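Local coordinates for fiber (PDB 5NBH), which forms the distal, N-acetylglucosamine-binding part of the trimeric viral fibre and probably attaches the virus to its host cell, at residues A[137-142]-A[207-212]. Sequence-based numbering, arbitrary orientation.
Sequences LQFDGT and GNFYIT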
loop_
_atom_site.group_PDB
_atom_site.type_symbol
_atom_site.label_atom_id
_atom_site.label_comp_id
_atom_site.label_asym_id
_atom_site.label_seq_id
_atom_site.Cartn_x
_atom_site.Cartn_y
_atom_site.Cartn_z
ATOM N N LEU A 137 0.487 -9.964 -19.340
ATOM C CA LEU A 137 -0.729 -10.389 -18.607
ATOM C C LEU A 137 -1.972 -9.830 -19.281
ATOM O O LEU A 137 -2.042 -8.658 -19.543
ATOM C CB LEU A 137 -0.690 -9.864 -17.157
ATOM C CG LEU A 137 0.526 -10.278 -16.333
ATOM C CD1 LEU A 137 0.586 -9.529 -14.993
ATOM C CD2 LEU A 137 0.498 -11.781 -16.147
ATOM N N GLN A 138 -2.937 -10.698 -19.557
ATOM C CA GLN A 138 -4.177 -10.345 -20.226
ATOM C C GLN A 138 -5.328 -10.534 -19.243
ATOM O O GLN A 138 -5.357 -11.535 -18.534
ATOM C CB GLN A 138 -4.377 -11.285 -21.414
ATOM C CG GLN A 138 -5.534 -10.957 -22.328
ATOM C CD GLN A 138 -5.707 -11.998 -23.416
ATOM O OE1 GLN A 138 -6.697 -11.976 -24.132
ATOM N NE2 GLN A 138 -4.754 -12.918 -23.538
ATOM N N PHE A 139 -6.253 -9.595 -19.249
ATOM C CA PHE A 139 -7.422 -9.621 -18.399
ATOM C C PHE A 139 -8.632 -9.280 -19.248
ATOM O O PHE A 139 -8.587 -8.358 -20.086
ATOM C CB PHE A 139 -7.307 -8.565 -17.292
ATOM C CG PHE A 139 -6.082 -8.703 -16.447
ATOM C CD1 PHE A 139 -4.894 -8.089 -16.830
ATOM C CD2 PHE A 139 -6.106 -9.411 -15.249
ATOM C CE1 PHE A 139 -3.757 -8.207 -16.064
ATOM C CE2 PHE A 139 -4.968 -9.532 -14.464
ATOM C CZ PHE A 139 -3.787 -8.934 -14.874
ATOM N N ASP A 140 -9.750 -9.931 -18.953
ATOM C CA ASP A 140 -10.999 -9.582 -19.627
ATOM C C ASP A 140 -11.295 -8.087 -19.494
ATOM O O ASP A 140 -11.288 -7.546 -18.409
ATOM C CB ASP A 140 -12.156 -10.445 -19.083
ATOM C CG ASP A 140 -13.422 -10.259 -19.906
ATOM O OD1 ASP A 140 -14.061 -9.205 -19.799
ATOM O OD2 ASP A 140 -13.723 -11.164 -20.709
ATOM N N GLY A 141 -11.550 -7.408 -20.606
ATOM C CA GLY A 141 -11.687 -5.967 -20.602
ATOM C C GLY A 141 -12.933 -5.412 -19.932
ATOM O O GLY A 141 -12.984 -4.215 -19.686
ATOM N N THR A 142 -13.907 -6.281 -19.672
ATOM C CA THR A 142 -15.181 -5.916 -19.015
ATOM C C THR A 142 -15.284 -6.465 -17.583
ATOM O O THR A 142 -15.773 -5.754 -16.694
ATOM C CB THR A 142 -16.365 -6.444 -19.850
ATOM O OG1 THR A 142 -16.267 -5.914 -21.178
ATOM C CG2 THR A 142 -17.668 -5.998 -19.262
ATOM N N GLY A 207 -10.520 -5.842 -27.138
ATOM C CA GLY A 207 -11.518 -5.829 -26.066
ATOM C C GLY A 207 -10.973 -6.139 -24.670
ATOM O O GLY A 207 -11.754 -6.198 -23.712
ATOM N N ASN A 208 -9.662 -6.380 -24.556
ATOM C CA ASN A 208 -9.060 -6.885 -23.304
ATOM C C ASN A 208 -7.963 -5.935 -22.781
ATOM O O ASN A 208 -7.443 -5.099 -23.503
ATOM C CB ASN A 208 -8.527 -8.282 -23.475
ATOM C CG ASN A 208 -9.624 -9.326 -23.540
ATOM O OD1 ASN A 208 -10.746 -9.122 -23.024
ATOM N ND2 ASN A 208 -9.330 -10.415 -24.199
ATOM N N PHE A 209 -7.689 -6.046 -21.479
ATOM C CA PHE A 209 -6.722 -5.196 -20.756
ATOM C C PHE A 209 -5.420 -5.966 -20.647
ATOM O O PHE A 209 -5.439 -7.105 -20.260
ATOM C CB PHE A 209 -7.297 -4.898 -19.347
ATOM C CG PHE A 209 -6.304 -4.320 -18.370
ATOM C CD1 PHE A 209 -5.497 -3.264 -18.722
ATOM C CD2 PHE A 209 -6.249 -4.789 -17.056
ATOM C CE1 PHE A 209 -4.610 -2.714 -17.828
ATOM C CE2 PHE A 209 -5.376 -4.235 -16.135
ATOM C CZ PHE A 209 -4.556 -3.204 -16.517
ATOM N N TYR A 210 -4.318 -5.336 -21.054
ATOM C CA TYR A 210 -2.990 -5.884 -21.016
ATOM C C TYR A 210 -2.073 -5.083 -20.094
ATOM O O TYR A 210 -2.010 -3.854 -20.153
ATOM C CB TYR A 210 -2.355 -5.870 -22.402
ATOM C CG TYR A 210 -2.988 -6.799 -23.414
ATOM C CD1 TYR A 210 -4.270 -6.534 -23.932
ATOM C CD2 TYR A 210 -2.301 -7.890 -23.885
ATOM C CE1 TYR A 210 -4.857 -7.383 -24.845
ATOM C CE2 TYR A 210 -2.873 -8.750 -24.839
ATOM C CZ TYR A 210 -4.153 -8.486 -25.314
ATOM O OH TYR A 210 -4.709 -9.314 -26.270
ATOM N N ILE A 211 -1.358 -5.811 -19.240
ATOM C CA ILE A 211 -0.185 -5.305 -18.541
ATOM C C ILE A 211 0.984 -6.005 -19.193
ATOM O O ILE A 211 1.113 -7.255 -19.129
ATOM C CB ILE A 211 -0.207 -5.575 -17.013
ATOM C CG1 ILE A 211 -1.403 -4.894 -16.401
ATOM C CG2 ILE A 211 1.105 -5.158 -16.354
ATOM C CD1 ILE A 211 -1.543 -5.048 -14.897
ATOM N N THR A 212 1.860 -5.209 -19.794
ATOM C CA THR A 212 3.028 -5.762 -20.502
ATOM C C THR A 212 4.271 -5.275 -19.798
ATOM O O THR A 212 4.439 -4.067 -19.623
ATOM C CB THR A 212 3.018 -5.340 -21.979
ATOM O OG1 THR A 212 1.734 -5.665 -22.554
ATOM C CG2 THR A 212 4.090 -6.041 -22.756
HETATM O O HOH W 1 -13.233 -9.769 -23.420
#
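The side-chain carbonyl of Asn208 is gripped from two directions: Gly141 N donates to OD1 at 3.1 Å, tilted 22° from the carbonyl plane, and a water donates to the same oxygen at 2.6 Å while giving a weak bond to Asp140 OD2. An amide suits this place because its other end donates: Asn208 ND2 makes a weak, bent bond to OE1 of Gln138 in one of its two conformers. Gly141, having no side chain, lets its CA come within 3.1 Å of Gly207 O, and Asp140 turns the chain away by an Asx turn, its OD1 accepting from Thr142 N. Before that turn the two segments pair as antiparallel strands, strand 131-140 forming one border of the four-stranded GHID sheet in the fibre head and strand 208-217 lying next to it. Phe139 and Phe209 form a hydrogen-bonded pair (Phe139 N to Phe209 O and Phe209 N to Phe139 O, both 2.8 Å); Leu137 and Ile211 form the next. All four turn to one face; Met110 of strand 103-113 meets Phe139 and Ile211 there, while Phe209 reaches Pro170 and Tyr204. The two rings run side by side, planes 31° apart, with Phe139 CD1 3.6 Å from Phe209 CD2, and Ile211 CD1 lies 4.0 Å from Phe139 CE1. On the other face the same conformer of Gln138, CG anti to its backbone nitrogen (chi1 -173°), lays CG over one face of the Tyr210 ring, toward its rim; that ring also receives Arg205 in a cation-pi contact.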